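PDB 1U5Y: tumor necrosis factor ligand superfamily member 13 from Mus musculus, which acts as a secreted homotrimeric cytokine that binds the receptors TACI and BCMA and plays a role in regulating tumour cell growth. Local coordinates for residues W48-Y53 / H108-D113; V72-Q77 / D113-K118; H5-L10 / L32-G37. All coordinates share one frame; numbering follows the deposited sequence.

Contact 1: W48-Y53 / H108-D113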
loop_
_atom_site.group_PDB
_atom_site.type_symbol
_atom_site.label_atom_id
_atom_site.label_comp_id
_atom_site.label_asym_id
_atom_site.label_seq_id
_atom_site.Cartn_x
_atom_site.Cartn_y
_atom_site.Cartn_z
ATOM N N TRP A 48 9.477 -7.465 20.389
ATOM C CA TRP A 48 10.007 -8.457 21.333
ATOM C C TRP A 48 10.574 -9.698 20.664
ATOM O O TRP A 48 11.345 -10.443 21.266
ATOM C CB TRP A 48 8.891 -8.910 22.282
ATOM C CG TRP A 48 8.378 -7.812 23.164
ATOM C CD1 TRP A 48 7.078 -7.431 23.332
ATOM C CD2 TRP A 48 9.159 -6.946 23.998
ATOM N NE1 TRP A 48 7.000 -6.387 24.225
ATOM C CE2 TRP A 48 8.263 -6.072 24.652
ATOM C CE3 TRP A 48 10.535 -6.824 24.268
ATOM C CZ2 TRP A 48 8.696 -5.091 25.552
ATOM C CZ3 TRP A 48 10.962 -5.852 25.169
ATOM C CH2 TRP A 48 10.045 -4.998 25.795
ATOM N N ASP A 49 10.157 -9.941 19.429
ATOM C CA ASP A 49 10.598 -11.105 18.685
ATOM C C ASP A 49 11.364 -10.627 17.444
ATOM O O ASP A 49 10.807 -10.003 16.529
ATOM C CB ASP A 49 9.378 -11.947 18.324
ATOM C CG ASP A 49 9.729 -13.338 17.873
ATOM O OD1 ASP A 49 10.814 -13.849 18.216
ATOM O OD2 ASP A 49 8.958 -14.008 17.161
ATOM N N THR A 50 12.654 -10.915 17.442
ATOM C CA THR A 50 13.538 -10.582 16.351
ATOM C C THR A 50 13.096 -11.281 15.083
ATOM O O THR A 50 12.713 -12.426 15.116
ATOM C CB THR A 50 14.953 -11.023 16.717
ATOM O OG1 THR A 50 15.379 -10.298 17.871
ATOM C CG2 THR A 50 15.973 -10.675 15.607
ATOM N N GLY A 51 13.141 -10.572 13.966
ATOM C CA GLY A 51 12.752 -11.152 12.700
ATOM C C GLY A 51 12.311 -10.145 11.660
ATOM O O GLY A 51 12.482 -8.929 11.801
ATOM N N ILE A 52 11.725 -10.689 10.602
ATOM C CA ILE A 52 11.319 -9.912 9.453
ATOM C C ILE A 52 9.830 -9.686 9.467
ATOM O O ILE A 52 9.058 -10.619 9.661
ATOM C CB ILE A 52 11.754 -10.604 8.171
ATOM C CG1 ILE A 52 13.288 -10.720 8.159
ATOM C CG2 ILE A 52 11.189 -9.828 6.954
ATOM C CD1 ILE A 52 13.848 -11.421 6.956
ATOM N N TYR A 53 9.451 -8.428 9.251
ATOM C CA TYR A 53 8.094 -7.988 9.389
ATOM C C TYR A 53 7.655 -7.140 8.231
ATOM O O TYR A 53 8.380 -6.263 7.775
ATOM C CB TYR A 53 7.949 -7.144 10.621
ATOM C CG TYR A 53 8.085 -7.867 11.926
ATOM C CD1 TYR A 53 6.949 -8.199 12.679
ATOM C CD2 TYR A 53 9.342 -8.184 12.450
ATOM C CE1 TYR A 53 7.070 -8.845 13.930
ATOM C CE2 TYR A 53 9.465 -8.804 13.687
ATOM C CZ TYR A 53 8.322 -9.133 14.416
ATOM O OH TYR A 53 8.423 -9.739 15.629
ATOM N N HIS A 108 13.857 -5.878 8.769
ATOM C CA HIS A 108 14.347 -6.677 9.864
ATOM C C HIS A 108 14.283 -5.832 11.142
ATOM O O HIS A 108 14.886 -4.772 11.205
ATOM C CB HIS A 108 15.779 -7.141 9.564
ATOM C CG HIS A 108 16.273 -8.221 10.476
ATOM N ND1 HIS A 108 17.154 -7.978 11.503
ATOM C CD2 HIS A 108 16.022 -9.549 10.506
ATOM C CE1 HIS A 108 17.423 -9.108 12.129
ATOM N NE2 HIS A 108 16.748 -10.076 11.545
ATOM N N LEU A 109 13.557 -6.330 12.142
ATOM C CA LEU A 109 13.435 -5.715 13.464
ATOM C C LEU A 109 13.994 -6.648 14.527
ATOM O O LEU A 109 13.758 -7.851 14.485
ATOM C CB LEU A 109 11.960 -5.435 13.761
ATOM C CG LEU A 109 11.204 -4.701 12.662
ATOM C CD1 LEU A 109 9.724 -4.512 13.028
ATOM C CD2 LEU A 109 11.858 -3.343 12.392
ATOM N N HIS A 110 14.741 -6.092 15.477
ATOM C CA HIS A 110 15.310 -6.872 16.581
ATOM C C HIS A 110 14.481 -6.662 17.813
ATOM O O HIS A 110 13.869 -5.607 17.980
ATOM C CB HIS A 110 16.751 -6.440 16.896
ATOM C CG HIS A 110 17.619 -6.358 15.688
ATOM N ND1 HIS A 110 18.463 -7.379 15.309
ATOM C CD2 HIS A 110 17.749 -5.391 14.749
ATOM C CE1 HIS A 110 19.103 -7.029 14.207
ATOM N NE2 HIS A 110 18.678 -5.832 13.840
ATOM N N GLN A 111 14.492 -7.650 18.694
ATOM C CA GLN A 111 13.850 -7.504 19.986
ATOM C C GLN A 111 14.516 -6.328 20.714
ATOM O O GLN A 111 15.750 -6.188 20.701
ATOM C CB GLN A 111 13.902 -8.820 20.790
ATOM C CG GLN A 111 15.253 -9.261 21.275
ATOM C CD GLN A 111 15.219 -10.639 21.962
ATOM O OE1 GLN A 111 14.241 -10.996 22.636
ATOM N NE2 GLN A 111 16.294 -11.406 21.791
ATOM N N GLY A 112 13.686 -5.475 21.312
ATOM C CA GLY A 112 14.136 -4.256 21.964
ATOM C C GLY A 112 13.878 -2.982 21.175
ATOM O O GLY A 112 13.751 -1.922 21.762
ATOM N N ASP A 113 13.814 -3.085 19.852
ATOM C CA ASP A 113 13.554 -1.941 18.985
ATOM C C ASP A 113 12.234 -1.260 19.295
ATOM O O ASP A 113 11.244 -1.903 19.633
ATOM C CB ASP A 113 13.454 -2.378 17.523
ATOM C CG ASP A 113 14.770 -2.791 16.933
ATOM O OD1 ASP A 113 14.690 -3.325 15.815
ATOM O OD2 ASP A 113 15.902 -2.643 17.469
#

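Contact 2: V72-Q77 / D113-K118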
loop_
_atom_site.group_PDB
_atom_site.type_symbol
_atom_site.label_atom_id
_atom_site.label_comp_id
_atom_site.label_asym_id
_atom_site.label_seq_id
_atom_site.Cartn_x
_atom_site.Cartn_y
_atom_site.Cartn_z
ATOM N N VAL A 72 7.904 6.494 9.349
ATOM C CA VAL A 72 8.019 5.307 10.181
ATOM C C VAL A 72 9.492 5.009 10.365
ATOM O O VAL A 72 10.227 4.877 9.389
ATOM C CB VAL A 72 7.286 4.124 9.532
ATOM C CG1 VAL A 72 7.361 2.884 10.411
ATOM C CG2 VAL A 72 5.818 4.505 9.274
ATOM N N SER A 73 9.929 4.945 11.616
ATOM C CA SER A 73 11.327 4.708 11.948
ATOM C C SER A 73 11.433 3.697 13.075
ATOM O O SER A 73 10.480 3.480 13.824
ATOM C CB SER A 73 12.061 6.014 12.353
ATOM O OG SER A 73 11.200 7.130 12.365
ATOM N N ARG A 74 12.608 3.084 13.167
ATOM C CA ARG A 74 12.945 2.135 14.204
ATOM C C ARG A 74 14.079 2.689 15.067
ATOM O O ARG A 74 15.161 2.958 14.563
ATOM C CB ARG A 74 13.402 0.844 13.545
ATOM C CG ARG A 74 14.204 -0.051 14.447
ATOM C CD ARG A 74 14.385 -1.431 13.906
ATOM N NE ARG A 74 15.071 -1.433 12.627
ATOM C CZ ARG A 74 16.377 -1.361 12.472
ATOM N NH1 ARG A 74 17.203 -1.277 13.517
ATOM N NH2 ARG A 74 16.860 -1.364 11.242
ATOM N N GLU A 75 13.826 2.879 16.351
ATOM C CA GLU A 75 14.889 3.182 17.311
ATOM C C GLU A 75 15.447 1.886 17.881
ATOM O O GLU A 75 14.691 1.049 18.371
ATOM C CB GLU A 75 14.365 4.063 18.445
ATOM C CG GLU A 75 13.999 5.463 17.978
ATOM C CD GLU A 75 13.433 6.343 19.075
ATOM O OE1 GLU A 75 13.548 5.974 20.269
ATOM O OE2 GLU A 75 12.877 7.413 18.729
ATOM N N GLY A 76 16.762 1.730 17.801
ATOM C CA GLY A 76 17.449 0.592 18.358
ATOM C C GLY A 76 18.943 0.738 18.170
ATOM O O GLY A 76 19.383 1.439 17.269
ATOM N N GLN A 77 19.721 0.086 19.036
ATOM C CA GLN A 77 21.182 0.029 18.917
ATOM C C GLN A 77 21.799 1.422 18.954
ATOM O O GLN A 77 22.796 1.684 18.286
ATOM C CB GLN A 77 21.607 -0.726 17.643
ATOM C CG GLN A 77 21.134 -2.174 17.588
ATOM C CD GLN A 77 19.722 -2.341 17.014
ATOM O OE1 GLN A 77 19.222 -1.482 16.279
ATOM N NE2 GLN A 77 19.082 -3.459 17.346
ATOM N N ASP A 113 13.814 -3.085 19.852
ATOM C CA ASP A 113 13.554 -1.941 18.985
ATOM C C ASP A 113 12.234 -1.260 19.295
ATOM O O ASP A 113 11.244 -1.903 19.633
ATOM C CB ASP A 113 13.454 -2.378 17.523
ATOM C CG ASP A 113 14.770 -2.791 16.933
ATOM O OD1 ASP A 113 14.690 -3.325 15.815
ATOM O OD2 ASP A 113 15.902 -2.643 17.469
ATOM N N ILE A 114 12.214 0.050 19.125
ATOM C CA ILE A 114 10.994 0.815 19.261
ATOM C C ILE A 114 10.662 1.313 17.876
ATOM O O ILE A 114 11.537 1.834 17.191
ATOM C CB ILE A 114 11.236 1.961 20.237
ATOM C CG1 ILE A 114 11.451 1.389 21.638
ATOM C CG2 ILE A 114 10.093 2.955 20.215
ATOM C CD1 ILE A 114 12.009 2.395 22.653
ATOM N N ILE A 115 9.405 1.154 17.472
ATOM C CA ILE A 115 8.905 1.691 16.229
ATOM C C ILE A 115 8.062 2.946 16.486
ATOM O O ILE A 115 7.192 2.938 17.339
ATOM C CB ILE A 115 8.072 0.645 15.489
ATOM C CG1 ILE A 115 8.825 -0.695 15.392
ATOM C CG2 ILE A 115 7.720 1.145 14.101
ATOM C CD1 ILE A 115 10.148 -0.632 14.611
ATOM N N THR A 116 8.329 4.015 15.728
ATOM C CA THR A 116 7.604 5.284 15.845
ATOM C C THR A 116 6.857 5.599 14.536
ATOM O O THR A 116 7.311 5.230 13.463
ATOM C CB THR A 116 8.587 6.427 16.134
ATOM O OG1 THR A 116 9.688 6.371 15.213
ATOM C CG2 THR A 116 9.251 6.285 17.518
ATOM N N VAL A 117 5.711 6.274 14.642
ATOM C CA VAL A 117 5.069 6.920 13.502
ATOM C C VAL A 117 4.905 8.412 13.841
ATOM O O VAL A 117 4.070 8.798 14.659
ATOM C CB VAL A 117 3.739 6.229 13.133
ATOM C CG1 VAL A 117 3.103 6.857 11.929
ATOM C CG2 VAL A 117 3.986 4.735 12.845
ATOM N N LYS A 118 5.734 9.240 13.217
ATOM C CA LYS A 118 5.719 10.680 13.421
ATOM C C LYS A 118 5.259 11.450 12.172
ATOM O O LYS A 118 5.660 11.123 11.048
ATOM C CB LYS A 118 7.127 11.123 13.801
ATOM C CG LYS A 118 7.666 10.415 15.042
ATOM C CD LYS A 118 8.693 11.244 15.786
ATOM C CE LYS A 118 9.823 10.374 16.348
ATOM N NZ LYS A 118 10.644 11.102 17.377
HETATM O O HOH W 1 12.252 7.705 15.796
#

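Contact 3: H5-L10 / L32-G37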
loop_
_atom_site.group_PDB
_atom_site.type_symbol
_atom_site.label_atom_id
_atom_site.label_comp_id
_atom_site.label_asym_id
_atom_site.label_seq_id
_atom_site.Cartn_x
_atom_site.Cartn_y
_atom_site.Cartn_z
ATOM N N HIS A 5 1.704 -16.932 12.031
ATOM C CA HIS A 5 2.455 -15.652 12.085
ATOM C C HIS A 5 1.951 -14.682 13.181
ATOM O O HIS A 5 0.753 -14.521 13.347
ATOM C CB HIS A 5 2.307 -14.890 10.739
ATOM C CG HIS A 5 2.860 -15.600 9.529
ATOM N ND1 HIS A 5 3.722 -14.982 8.644
ATOM C CD2 HIS A 5 2.632 -16.836 9.021
ATOM C CE1 HIS A 5 4.020 -15.816 7.664
ATOM N NE2 HIS A 5 3.376 -16.949 7.871
ATOM N N SER A 6 2.844 -13.997 13.891
ATOM C CA SER A 6 2.402 -12.899 14.761
ATOM C C SER A 6 1.903 -11.664 13.939
ATOM O O SER A 6 2.473 -11.296 12.915
ATOM C CB SER A 6 3.501 -12.509 15.759
ATOM O OG SER A 6 3.536 -11.106 15.999
ATOM N N VAL A 7 0.802 -11.062 14.369
ATOM C CA VAL A 7 0.288 -9.865 13.709
ATOM C C VAL A 7 -0.370 -8.890 14.671
ATOM O O VAL A 7 -0.870 -9.255 15.732
ATOM C CB VAL A 7 -0.694 -10.174 12.515
ATOM C CG1 VAL A 7 -0.732 -11.664 12.138
ATOM C CG2 VAL A 7 -2.106 -9.635 12.774
ATOM N N LEU A 8 -0.375 -7.636 14.261
ATOM C CA LEU A 8 -0.904 -6.565 15.057
ATOM C C LEU A 8 -1.467 -5.495 14.120
ATOM O O LEU A 8 -0.803 -5.069 13.177
ATOM C CB LEU A 8 0.217 -5.987 15.920
ATOM C CG LEU A 8 -0.192 -5.083 17.075
ATOM C CD1 LEU A 8 -0.969 -5.842 18.129
ATOM C CD2 LEU A 8 1.071 -4.482 17.655
ATOM N N HIS A 9 -2.707 -5.094 14.365
ATOM C CA HIS A 9 -3.290 -3.978 13.658
ATOM C C HIS A 9 -3.732 -3.000 14.704
ATOM O O HIS A 9 -4.453 -3.359 15.625
ATOM C CB HIS A 9 -4.464 -4.430 12.794
ATOM C CG HIS A 9 -5.089 -3.335 11.980
ATOM N ND1 HIS A 9 -4.759 -3.106 10.660
ATOM C CD2 HIS A 9 -6.051 -2.432 12.287
ATOM C CE1 HIS A 9 -5.482 -2.100 10.196
ATOM N NE2 HIS A 9 -6.289 -1.687 11.157
ATOM N N LEU A 10 -3.310 -1.750 14.529
ATOM C CA LEU A 10 -3.508 -0.699 15.522
ATOM C C LEU A 10 -4.289 0.464 14.904
ATOM O O LEU A 10 -4.166 0.761 13.706
ATOM C CB LEU A 10 -2.170 -0.192 16.073
ATOM C CG LEU A 10 -1.138 -1.201 16.604
ATOM C CD1 LEU A 10 0.279 -0.639 16.481
ATOM C CD2 LEU A 10 -1.404 -1.581 18.034
ATOM N N LEU A 32 -6.604 -6.003 16.639
ATOM C CA LEU A 32 -6.312 -7.396 16.297
ATOM C C LEU A 32 -4.875 -7.765 16.698
ATOM O O LEU A 32 -3.913 -7.032 16.423
ATOM C CB LEU A 32 -6.463 -7.633 14.783
ATOM C CG LEU A 32 -6.221 -9.064 14.281
ATOM C CD1 LEU A 32 -7.244 -10.021 14.890
ATOM C CD2 LEU A 32 -6.234 -9.167 12.762
ATOM N N ARG A 33 -4.743 -8.927 17.315
ATOM C CA ARG A 33 -3.464 -9.423 17.746
ATOM C C ARG A 33 -3.430 -10.952 17.725
ATOM O O ARG A 33 -4.321 -11.605 18.248
ATOM C CB ARG A 33 -3.198 -8.912 19.163
ATOM C CG ARG A 33 -1.867 -9.361 19.785
ATOM C CD ARG A 33 -1.671 -8.871 21.218
ATOM N NE ARG A 33 -2.966 -8.608 21.874
ATOM C CZ ARG A 33 -3.423 -7.405 22.242
ATOM N NH1 ARG A 33 -2.693 -6.315 22.051
ATOM N NH2 ARG A 33 -4.617 -7.293 22.814
ATOM N N ARG A 34 -2.398 -11.502 17.102
ATOM C CA ARG A 34 -2.016 -12.883 17.278
ATOM C C ARG A 34 -0.540 -12.904 17.639
ATOM O O ARG A 34 0.236 -12.098 17.137
ATOM C CB ARG A 34 -2.256 -13.651 15.991
ATOM C CG ARG A 34 -2.149 -15.161 16.132
ATOM C CD ARG A 34 -2.631 -15.919 14.887
ATOM N NE ARG A 34 -1.704 -15.738 13.770
ATOM C CZ ARG A 34 -2.029 -15.807 12.473
ATOM N NH1 ARG A 34 -3.269 -16.096 12.065
ATOM N NH2 ARG A 34 -1.084 -15.617 11.567
ATOM N N GLY A 35 -0.149 -13.825 18.512
ATOM C CA GLY A 35 1.219 -13.901 18.996
ATOM C C GLY A 35 1.572 -12.759 19.944
ATOM O O GLY A 35 0.722 -11.925 20.270
ATOM N N ARG A 36 2.841 -12.741 20.372
ATOM C CA ARG A 36 3.343 -11.845 21.417
ATOM C C ARG A 36 4.627 -11.099 21.007
ATOM O O ARG A 36 5.246 -10.400 21.820
ATOM C CB ARG A 36 3.592 -12.675 22.685
ATOM C CG ARG A 36 4.207 -11.916 23.858
ATOM C CD ARG A 36 5.738 -12.074 23.989
ATOM N NE ARG A 36 6.400 -10.886 24.550
ATOM C CZ ARG A 36 6.365 -10.522 25.840
ATOM N NH1 ARG A 36 5.690 -11.238 26.740
ATOM N NH2 ARG A 36 7.006 -9.425 26.236
ATOM N N GLY A 37 5.006 -11.210 19.738
ATOM C CA GLY A 37 6.201 -10.554 19.238
ATOM C C GLY A 37 6.134 -9.039 19.148
ATOM O O GLY A 37 7.156 -8.388 18.923
#

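Contact 1: W48-Y53 / H108-D113
Thr-50 turns its hydroxyl over the chain at Gln-111, where OG1 accepts the backbone N-H of Gln-111 at 2.9 Å, a nearly straight bond of 165° at the hydrogen. The contact lies where strand 99-109 of the TNF-type jelly roll ends and its antiparallel neighbour 51-61 begins. The hydroxyl stands anti to the carbonyl carbon (chi1 -62°), which brings CG2 near the rings of both His-108 and His-110, touching His-108 CE1 and His-110 ND1 at 4.1 Å each. Gly-51 and Leu-109 form the last hydrogen-bonded pair, each N-H giving to the other's carbonyl. Gly-51 has phi 156°, a backbone shape in which a CB would press on the preceding carbonyl oxygen. In the next pair, Ile-52 with His-108, which is non-hydrogen-bonded, Ile-52 CG1 comes in at the edge of the His-108 ring, 3.8 Å from His-108 CD2, the two side chains crossing at about a right angle; both pack on a second subunit, Ile-52 on its Arg-34 and His-108 on its Leu-32. Leu-109 points to the other face of the sheet. There its CD1 methyl lies 3.7 Å from Tyr-53 CD2, and Val-47 also packs against the leucine. The Tyr-53 ring reaches back along its own segment, its OH donating to Asp-49 O at 2.6 Å, with that oxygen in the plane of the ring.

Contact 2: V72-Q77 / D113-K118
Arg-74 leaves strand 67-76 with its CB 3.7 Å from Ile-115 CD1, on the inner face of an antiparallel strand pair in the TNF jelly roll. CG stands anti to the backbone N (chi1 161°), carrying the chain alongside the carboxylate of Asp-113. A bend at chi3 then turns the guanidinium until its plane is 26° from that carboxylate, and NH2 forms a salt bridge with Glu-81 of strand 79-89. Asp-113 OD1, whose modelled place is less sure, accepts the backbone N-H of His-110, and Asp-113 OD2 receives a weak bond from Gln-77 NE2, the amide standing nearly perpendicular to the carboxylate. Further along the same face, Val-72 and Val-117 lie side by side with their CG2 methyls 4.0 Å apart, and Val-72 CG1 meets Ile-115 CG2; Leu-55 of strand 51-61 touches both Val-72 and Ile-115. The opposite face carries Ser-73, Glu-75 and Thr-116 together with Ile-114. Ser-73 and Thr-116 form a hydrogen-bonded pair, with Thr-116 N giving to Ser-73 O at 2.9 Å. The two hydroxyls approach as well, Ser-73 OG donating weakly to Thr-116 OG1 across 3.3 Å. A water extends this polar row, donating to Glu-75 OE2 at 3.0 Å and bonded to Thr-116 OG1 at 2.9 Å.

Contact 3: H5-L10 / L32-G37
Arg-34 lays its guanidinium side-on to the backbone of His-5, so that NE and NH2 both donate to the one carbonyl oxygen, His-5 O, each at 2.8 Å. The oxygen lies close to the guanidinium plane. The two donors meet it differently: NH2 arrives in the carbonyl plane on a lone pair, whereas NE is tilted 26° from that plane. Arg-34 folds at its third torsion (70°), which brings the guanidinium back beside residues 5-7. One face of the guanidinium is covered by Val-7, with Val-7 CG1 4.0 Å from Arg-34 NH2; Val-7 CG2 meets Leu-32 CD2 at 4.2 Å, the two side chains crossing obliquely. Strands 7-16 and 24-34 here form an antiparallel beta hairpin of the TNF homology domain, with Val-7 N donating to Arg-34 O and Arg-34 N to Val-7 O. The sheet face of Val-7 and Arg-34 looks into the trimer: Arg-34 NH2 also bonds Leu-140 O of the third subunit, and Val-7 packs on Val-106 of that subunit. Beside it, the loop residue His-5 hydrogen-bonds Lys-139 O through ND1, and its ring meets the His-5 rings of both other subunits. On the opposite side of the sheet Leu-8 and Arg-33 lie side by side and point the same way, Leu-8 CD1 resting 3.9 Å from Arg-33 CB. Beyond the strands Ser-6 CB faces Gly-35 CA at 4.2 Å.

How the contacts relate
Contact 3 closes before the other two open, whereas contacts 1 and 2 interleave along the chain and share Asp-113, the residue that ends one segment and begins the next. Their centres lie about 11 Å apart, and Leu-109 of contact 1 packs on Arg-74 and Ile-115 of contact 2. The centre of contact 3 is about 13 Å from that of contact 1, which it touches through Gly-37 and Trp-48, and about 17 Å from that of contact 2, with nearest atoms about 7 Å apart. All three lie within the antiparallel jelly roll, where strands 24-34 and 114-119 are neighbours. In the homotrimer, contact 1 of one subunit packs against contact 3 of another, while contact 2 touches no other subunit.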